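Uncharacterized lipoprotein GfcB (Escherichia coli K12, PDB 2IN5) is a membrane lipoprotein of unknown function, built mostly of beta strands and, as a homologue of group 4 capsule protein B, possibly linked to capsule polysaccharide. Local coordinates at residues D26-Q30 and I140-N144; L32-T36 and T193-P197; S123-S127 and V154-R158. All coordinates share one frame; numbering follows the deposited sequence.

In the fold
Interactions 1 and 2 lie side by side, their centres 9 Å apart, and share apolar contacts: L195 of interaction 2 packs on both I29 and I140 of interaction 1. Together they bring helix 26-31 and the residues that follow it against the turn after strand 120-140 and the end of strand 189-194. Interaction 3 is on the opposite side of the chain's centre, with centres 37 Å from interaction 1 and 32 Å from interaction 2. Strand 143-156 connects the two regions, since it starts near the turn of interaction 1 and ends at interaction 3. One long hairpin, 120-140 with 143-156, thus takes part at both of its ends.

Interaction 1: residues D26-Q30 and I140-N144; sequences DQQIQ and IAGRN
A141 sits at the centre of this contact, met by D26, I29 and Q30 of the short helix 26-31. The D26 carboxylate lies against the A141-G142 peptide: with CG anti to the backbone N (chi1 -168°), the group reaches across to the turn, and OD2 comes 3.2 Å from G142 N at an angle too poor for a hydrogen bond. Its other oxygen, OD1, is only 3.0 Å from A141 O, a pairing of two acceptors. Q30, one helical turn later, runs extended beyond CG and brings NE2 within 3.3 Å of A141 O, again badly angled. Q30 NE2 meets R143 CD at 3.2 Å where the two side chains cross obliquely; the amide and guanidinium planes are 21° apart. Next to these polar ends, the small methyl of A141 lets I29 CG2 pack on the turn, 4.0 Å from A141 CB, and I29 also packs on V24 and L195. I140 N to R143 O and R143 N to I140 O close a two-residue type I' turn, the tip of hairpin 120-140/143-156. A141 and G142 both have positive phi, which suits glycine, and the D26 carboxylate packs close to the bare CA of G142. No hydrogen bond joins the segments. The D26-A141 oxygen pairing is probably unfavourable if the carboxylate is charged, leaving I29 against A141 as the clear attractive element.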
loop_
_atom_site.group_PDB
_atom_site.type_symbol
_atom_site.label_atom_id
_atom_site.label_comp_id
_atom_site.label_asym_id
_atom_site.label_seq_id
_atom_site.Cartn_x
_atom_site.Cartn_y
_atom_site.Cartn_z
ATOM N N ASP A 26 12.106 20.861 15.580
ATOM C CA ASP A 26 12.523 21.303 14.250
ATOM C C ASP A 26 13.770 20.559 13.761
ATOM O O ASP A 26 13.995 20.410 12.555
ATOM C CB ASP A 26 12.783 22.814 14.278
ATOM C CG ASP A 26 12.942 23.408 12.895
ATOM O OD1 ASP A 26 13.909 23.037 12.197
ATOM O OD2 ASP A 26 12.096 24.248 12.511
ATOM N N GLN A 27 14.574 20.092 14.711
ATOM C CA GLN A 27 15.796 19.359 14.403
ATOM C C GLN A 27 15.478 17.877 14.200
ATOM O O GLN A 27 16.142 17.184 13.425
ATOM C CB GLN A 27 16.803 19.535 15.545
ATOM C CG GLN A 27 18.144 18.856 15.324
ATOM C CD GLN A 27 18.754 19.202 13.983
ATOM O OE1 GLN A 27 18.852 20.375 13.614
ATOM N NE2 GLN A 27 19.176 18.178 13.246
ATOM N N GLN A 28 14.454 17.399 14.898
ATOM C CA GLN A 28 14.050 16.005 14.786
ATOM C C GLN A 28 13.377 15.727 13.442
ATOM O O GLN A 28 13.497 14.630 12.893
ATOM C CB GLN A 28 13.121 15.630 15.948
ATOM C CG GLN A 28 13.843 14.969 17.121
ATOM C CD GLN A 28 14.917 15.851 17.749
ATOM O OE1 GLN A 28 14.612 16.806 18.467
ATOM N NE2 GLN A 28 16.181 15.534 17.475
ATOM N N ILE A 29 12.677 16.729 12.914
ATOM C CA ILE A 29 11.999 16.605 11.628
ATOM C C ILE A 29 13.038 16.338 10.534
ATOM O O ILE A 29 12.924 15.375 9.780
ATOM C CB ILE A 29 11.211 17.904 11.272
ATOM C CG1 ILE A 29 10.100 18.156 12.298
ATOM C CG2 ILE A 29 10.622 17.797 9.866
ATOM C CD1 ILE A 29 9.056 17.053 12.379
ATOM N N GLN A 30 14.055 17.189 10.455
ATOM C CA GLN A 30 15.090 17.021 9.446
ATOM C C GLN A 30 15.895 15.752 9.686
ATOM O O GLN A 30 16.639 15.303 8.812
ATOM C CB GLN A 30 16.021 18.232 9.437
ATOM C CG GLN A 30 15.315 19.553 9.181
ATOM C CD GLN A 30 16.265 20.729 9.248
ATOM O OE1 GLN A 30 16.953 20.925 10.253
ATOM N NE2 GLN A 30 16.311 21.520 8.178
ATOM N N ILE A 140 10.016 26.010 5.918
ATOM C CA ILE A 140 9.464 24.739 6.344
ATOM C C ILE A 140 10.519 23.922 7.066
ATOM O O ILE A 140 11.564 23.603 6.494
ATOM C CB ILE A 140 8.977 23.930 5.121
ATOM C CG1 ILE A 140 7.877 24.704 4.391
ATOM C CG2 ILE A 140 8.519 22.554 5.557
ATOM C CD1 ILE A 140 7.600 24.204 2.989
ATOM N N ALA A 141 10.234 23.566 8.315
ATOM C CA ALA A 141 11.178 22.796 9.114
ATOM C C ALA A 141 12.465 23.599 9.242
ATOM O O ALA A 141 13.564 23.042 9.219
ATOM C CB ALA A 141 11.455 21.447 8.460
ATOM N N GLY A 142 12.307 24.917 9.348
ATOM C CA GLY A 142 13.441 25.806 9.505
ATOM C C GLY A 142 14.344 25.976 8.305
ATOM O O GLY A 142 15.525 26.289 8.447
ATOM N N ARG A 143 13.805 25.770 7.115
ATOM C CA ARG A 143 14.594 25.924 5.909
ATOM C C ARG A 143 13.807 26.705 4.883
ATOM O O ARG A 143 12.574 26.656 4.849
ATOM C CB ARG A 143 14.965 24.567 5.329
ATOM C CG ARG A 143 16.200 23.944 5.922
ATOM C CD ARG A 143 16.485 22.627 5.216
ATOM N NE ARG A 143 16.335 22.777 3.767
ATOM C CZ ARG A 143 17.134 23.515 3.003
ATOM N NH1 ARG A 143 16.911 23.596 1.698
ATOM N NH2 ARG A 143 18.168 24.154 3.540
ATOM N N ASN A 144 14.531 27.430 4.044
ATOM C CA ASN A 144 13.906 28.217 3.010
ATOM C C ASN A 144 13.781 27.429 1.722
ATOM O O ASN A 144 14.662 26.643 1.367
ATOM C CB ASN A 144 14.708 29.482 2.740
ATOM C CG ASN A 144 14.468 30.539 3.771
ATOM O OD1 ASN A 144 13.430 30.545 4.432
ATOM N ND2 ASN A 144 15.413 31.459 3.907
#

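Interaction 2: residues L32-T36 and T193-P197; sequences LPYST and TFLKP
The CA atoms of 32-36 and 193-197 come nearest at S35 and K196, 5.1 Å apart, and one direct bond joins the backbones, L195 N to T36 O at 3.2 Å, the donor nitrogen lying 40° out of the carbonyl plane. Water 2 donates to the same T36 O and accepts from K196 N, so this carbonyl is gripped twice. T36 OG1, between its own N and carbonyl carbon (chi1 57°), rests 3.6 Å from L195 CB, and the two side chains cross at about a right angle. K196 contributes most surface: its methylenes stretch along the backbone of 33-35, CD lying 3.5 Å from Y34 C and CE 3.5 Å from P33 O, a course for which a long flexible chain is well suited. Water 1 lies 2.7 Å from S35 OG and donates to K196 O; S35 OG is also hydrogen-bonded to Q6 N of the second subunit. The small hydroxyl side chains of S35 and T36 suit such close backbones. L195 packs on Y38 and I140. Strands 36-41 and 189-194 are antiparallel neighbours, and the L195-T36 bond lies where the first begins and the second ends, with 195-197 continuing past the loop after helix 26-31.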
loop_
_atom_site.group_PDB
_atom_site.type_symbol
_atom_site.label_atom_id
_atom_site.label_comp_id
_atom_site.label_asym_id
_atom_site.label_seq_id
_atom_site.Cartn_x
_atom_site.Cartn_y
_atom_site.Cartn_z
ATOM N N LEU A 32 14.367 12.834 10.573
ATOM C CA LEU A 32 13.577 11.679 10.154
ATOM C C LEU A 32 14.023 11.292 8.745
ATOM O O LEU A 32 14.064 12.125 7.838
ATOM C CB LEU A 32 12.083 11.991 10.191
ATOM C CG LEU A 32 11.516 12.105 11.614
ATOM C CD1 LEU A 32 10.035 12.390 11.542
ATOM C CD2 LEU A 32 11.759 10.824 12.397
ATOM N N PRO A 33 14.382 10.014 8.557
ATOM C CA PRO A 33 14.846 9.482 7.274
ATOM C C PRO A 33 13.798 9.451 6.160
ATOM O O PRO A 33 14.145 9.484 4.978
ATOM C CB PRO A 33 15.366 8.099 7.652
ATOM C CG PRO A 33 14.440 7.693 8.750
ATOM C CD PRO A 33 14.273 8.950 9.572
ATOM N N TYR A 34 12.524 9.422 6.540
ATOM C CA TYR A 34 11.424 9.382 5.579
ATOM C C TYR A 34 10.593 10.654 5.527
ATOM O O TYR A 34 10.647 11.487 6.428
ATOM C CB TYR A 34 10.513 8.191 5.887
ATOM C CG TYR A 34 10.293 7.979 7.365
ATOM C CD1 TYR A 34 9.456 8.819 8.099
ATOM C CD2 TYR A 34 10.965 6.961 8.041
ATOM C CE1 TYR A 34 9.301 8.647 9.473
ATOM C CE2 TYR A 34 10.816 6.784 9.407
ATOM C CZ TYR A 34 9.987 7.627 10.117
ATOM O OH TYR A 34 9.851 7.444 11.474
ATOM N N SER A 35 9.818 10.778 4.455
ATOM C CA SER A 35 8.956 11.923 4.220
ATOM C C SER A 35 7.824 12.037 5.232
ATOM O O SER A 35 7.274 11.040 5.691
ATOM C CB SER A 35 8.394 11.852 2.795
ATOM O OG SER A 35 9.449 11.871 1.846
ATOM N N THR A 36 7.487 13.269 5.586
ATOM C CA THR A 36 6.430 13.506 6.550
ATOM C C THR A 36 5.640 14.714 6.103
ATOM O O THR A 36 6.039 15.406 5.174
ATOM C CB THR A 36 7.003 13.719 7.974
ATOM O OG1 THR A 36 7.928 14.813 7.971
ATOM C CG2 THR A 36 7.730 12.463 8.441
ATOM N N THR A 193 1.494 20.414 4.320
ATOM C CA THR A 193 2.842 20.961 4.255
ATOM C C THR A 193 3.803 19.779 4.293
ATOM O O THR A 193 3.825 19.012 5.254
ATOM C CB THR A 193 3.128 21.929 5.436
ATOM O OG1 THR A 193 2.228 23.042 5.369
ATOM C CG2 THR A 193 4.554 22.465 5.358
ATOM N N PHE A 194 4.581 19.623 3.229
ATOM C CA PHE A 194 5.524 18.520 3.132
ATOM C C PHE A 194 6.876 18.943 3.657
ATOM O O PHE A 194 7.559 19.759 3.050
ATOM C CB PHE A 194 5.591 18.058 1.685
ATOM C CG PHE A 194 4.251 17.770 1.110
ATOM C CD1 PHE A 194 3.422 18.805 0.711
ATOM C CD2 PHE A 194 3.775 16.472 1.053
ATOM C CE1 PHE A 194 2.129 18.554 0.265
ATOM C CE2 PHE A 194 2.479 16.205 0.607
ATOM C CZ PHE A 194 1.659 17.246 0.216
ATOM N N LEU A 195 7.241 18.369 4.800
ATOM C CA LEU A 195 8.467 18.698 5.502
ATOM C C LEU A 195 9.786 18.243 4.922
ATOM O O LEU A 195 10.750 19.007 4.907
ATOM C CB LEU A 195 8.387 18.207 6.948
ATOM C CG LEU A 195 7.334 18.799 7.894
ATOM C CD1 LEU A 195 7.369 20.323 7.874
ATOM C CD2 LEU A 195 5.978 18.312 7.484
ATOM N N LYS A 196 9.856 17.004 4.464
ATOM C CA LYS A 196 11.115 16.525 3.927
ATOM C C LYS A 196 11.304 16.971 2.490
ATOM O O LYS A 196 10.528 16.614 1.605
ATOM C CB LYS A 196 11.189 15.012 4.040
ATOM C CG LYS A 196 12.446 14.432 3.487
ATOM C CD LYS A 196 12.541 12.980 3.856
ATOM C CE LYS A 196 13.689 12.374 3.132
ATOM N NZ LYS A 196 14.839 13.293 3.303
ATOM N N PRO A 197 12.343 17.781 2.245
ATOM C CA PRO A 197 12.683 18.318 0.927
ATOM C C PRO A 197 13.385 17.298 0.049
ATOM O O PRO A 197 14.223 16.541 0.523
ATOM C CB PRO A 197 13.581 19.496 1.269
ATOM C CG PRO A 197 14.341 18.973 2.444
ATOM C CD PRO A 197 13.251 18.323 3.275
HETATM O O HOH W 1 10.137 14.084 0.506
HETATM O O HOH W 2 7.588 15.188 2.934
#

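Interaction 3: residues S123-S127 and V154-R158; sequences SATLS and VTSTR
Strands 123-127 and 154-156 run antiparallel, their axes 4.8 Å apart at closest and 152° between directions. S127 and T155 form a hydrogen-bonded pair: S127 N gives to T155 O at 3.0 Å, nearly straight along the carbonyl bond, and T155 N returns a bond to S127 O at 2.9 Å, tilted 24° from the carbonyl plane. Further along, the link becomes indirect. T125 O takes a CA-H contact from S156 CA at 3.3 Å, and water 3 connects T125 N to T157 O, accepting from the first and donating to the second.

The side chains of S127 and T155 stand on the same face of the hairpin. Both hydroxyls are tucked between their backbone N and carbonyl carbon (chi1 51° for S127), which turns S127 OG and T155 OG1 toward each other at 3.1 Å in a weak hydrogen bond. These short polar residues fit a partly exposed face, and the beta-branched threonine favours an extended chain. L126 has its side chain on the other face with S156, and meets V154 obliquely: L126 CD2 touches V154 CG1 at 3.9 Å. L126 also packs on I113 and W163, so a branched aliphatic residue fills this buried position, and the small S156, beside A185, packs its CB against L126 CG at 4.2 Å. A124 CB, where the two segments diverge, approaches T157 O at 4.2 Å. T125 OG1 has its hydrogen-bond partner in D112.

Chemically, the pairing is strongest at S127-T155, where two firm backbone bonds and a weak hydroxyl bond coincide. Beyond it, a CA-H contact and a water bridge take over toward T157, while the L126-V154 contact adds apolar packing where both residues are buried.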
loop_
_atom_site.group_PDB
_atom_site.type_symbol
_atom_site.label_atom_id
_atom_site.label_comp_id
_atom_site.label_asym_id
_atom_site.label_seq_id
_atom_site.Cartn_x
_atom_site.Cartn_y
_atom_site.Cartn_z
ATOM N N SER A 123 -20.985 13.652 -5.601
ATOM C CA SER A 123 -20.020 13.639 -6.692
ATOM C C SER A 123 -20.247 14.854 -7.578
ATOM O O SER A 123 -21.316 15.453 -7.544
ATOM C CB SER A 123 -20.155 12.345 -7.508
ATOM O OG SER A 123 -21.297 12.380 -8.339
ATOM N N ALA A 124 -19.243 15.238 -8.358
ATOM C CA ALA A 124 -19.398 16.402 -9.227
ATOM C C ALA A 124 -18.333 16.472 -10.314
ATOM O O ALA A 124 -17.299 15.820 -10.223
ATOM C CB ALA A 124 -19.383 17.677 -8.392
ATOM N N THR A 125 -18.599 17.252 -11.354
ATOM C CA THR A 125 -17.645 17.387 -12.438
ATOM C C THR A 125 -16.887 18.690 -12.269
ATOM O O THR A 125 -17.469 19.777 -12.322
ATOM C CB THR A 125 -18.339 17.356 -13.800
ATOM O OG1 THR A 125 -19.025 16.108 -13.945
ATOM C CG2 THR A 125 -17.313 17.488 -14.926
ATOM N N LEU A 126 -15.581 18.566 -12.053
ATOM C CA LEU A 126 -14.729 19.722 -11.839
ATOM C C LEU A 126 -13.833 20.060 -13.009
ATOM O O LEU A 126 -13.207 19.191 -13.624
ATOM C CB LEU A 126 -13.844 19.515 -10.610
ATOM C CG LEU A 126 -14.462 19.486 -9.212
ATOM C CD1 LEU A 126 -15.365 18.280 -9.057
ATOM C CD2 LEU A 126 -13.342 19.433 -8.190
ATOM N N SER A 127 -13.772 21.349 -13.298
ATOM C CA SER A 127 -12.932 21.857 -14.363
ATOM C C SER A 127 -12.171 23.039 -13.780
ATOM O O SER A 127 -12.764 23.931 -13.171
ATOM C CB SER A 127 -13.791 22.291 -15.553
ATOM O OG SER A 127 -14.827 23.160 -15.137
ATOM N N VAL A 154 -10.990 26.522 -9.719
ATOM C CA VAL A 154 -11.857 25.389 -10.004
ATOM C C VAL A 154 -13.331 25.769 -10.009
ATOM O O VAL A 154 -13.775 26.625 -9.241
ATOM C CB VAL A 154 -11.657 24.236 -8.971
ATOM C CG1 VAL A 154 -12.342 22.978 -9.461
ATOM C CG2 VAL A 154 -10.177 23.978 -8.740
ATOM N N THR A 155 -14.080 25.150 -10.912
ATOM C CA THR A 155 -15.516 25.376 -10.992
ATOM C C THR A 155 -16.170 24.007 -11.149
ATOM O O THR A 155 -15.701 23.166 -11.924
ATOM C CB THR A 155 -15.930 26.300 -12.193
ATOM O OG1 THR A 155 -15.537 25.700 -13.432
ATOM C CG2 THR A 155 -15.286 27.680 -12.069
ATOM N N SER A 156 -17.221 23.767 -10.371
ATOM C CA SER A 156 -17.961 22.510 -10.451
ATOM C C SER A 156 -19.378 22.873 -10.846
ATOM O O SER A 156 -19.763 24.041 -10.822
ATOM C CB SER A 156 -17.962 21.766 -9.110
ATOM O OG SER A 156 -18.466 22.579 -8.069
ATOM N N THR A 157 -20.160 21.867 -11.193
ATOM C CA THR A 157 -21.517 22.115 -11.620
ATOM C C THR A 157 -22.512 21.262 -10.840
ATOM O O THR A 157 -22.135 20.272 -10.207
ATOM C CB THR A 157 -21.629 21.813 -13.112
ATOM O OG1 THR A 157 -22.911 22.223 -13.600
ATOM C CG2 THR A 157 -21.436 20.333 -13.341
ATOM N N ARG A 158 -23.780 21.662 -10.888
ATOM C CA ARG A 158 -24.871 20.946 -10.222
ATOM C C ARG A 158 -24.651 20.606 -8.752
ATOM O O ARG A 158 -24.470 19.445 -8.396
ATOM C CB ARG A 158 -25.181 19.657 -10.977
ATOM C CG ARG A 158 -25.503 19.866 -12.434
ATOM C CD ARG A 158 -25.996 18.578 -13.054
ATOM N NE ARG A 158 -27.244 18.123 -12.444
ATOM C CZ ARG A 158 -28.387 18.801 -12.485
ATOM N NH1 ARG A 158 -28.442 19.973 -13.107
ATOM N NH2 ARG A 158 -29.479 18.305 -11.915
HETATM O O HOH W 3 -21.479 17.957 -11.445
#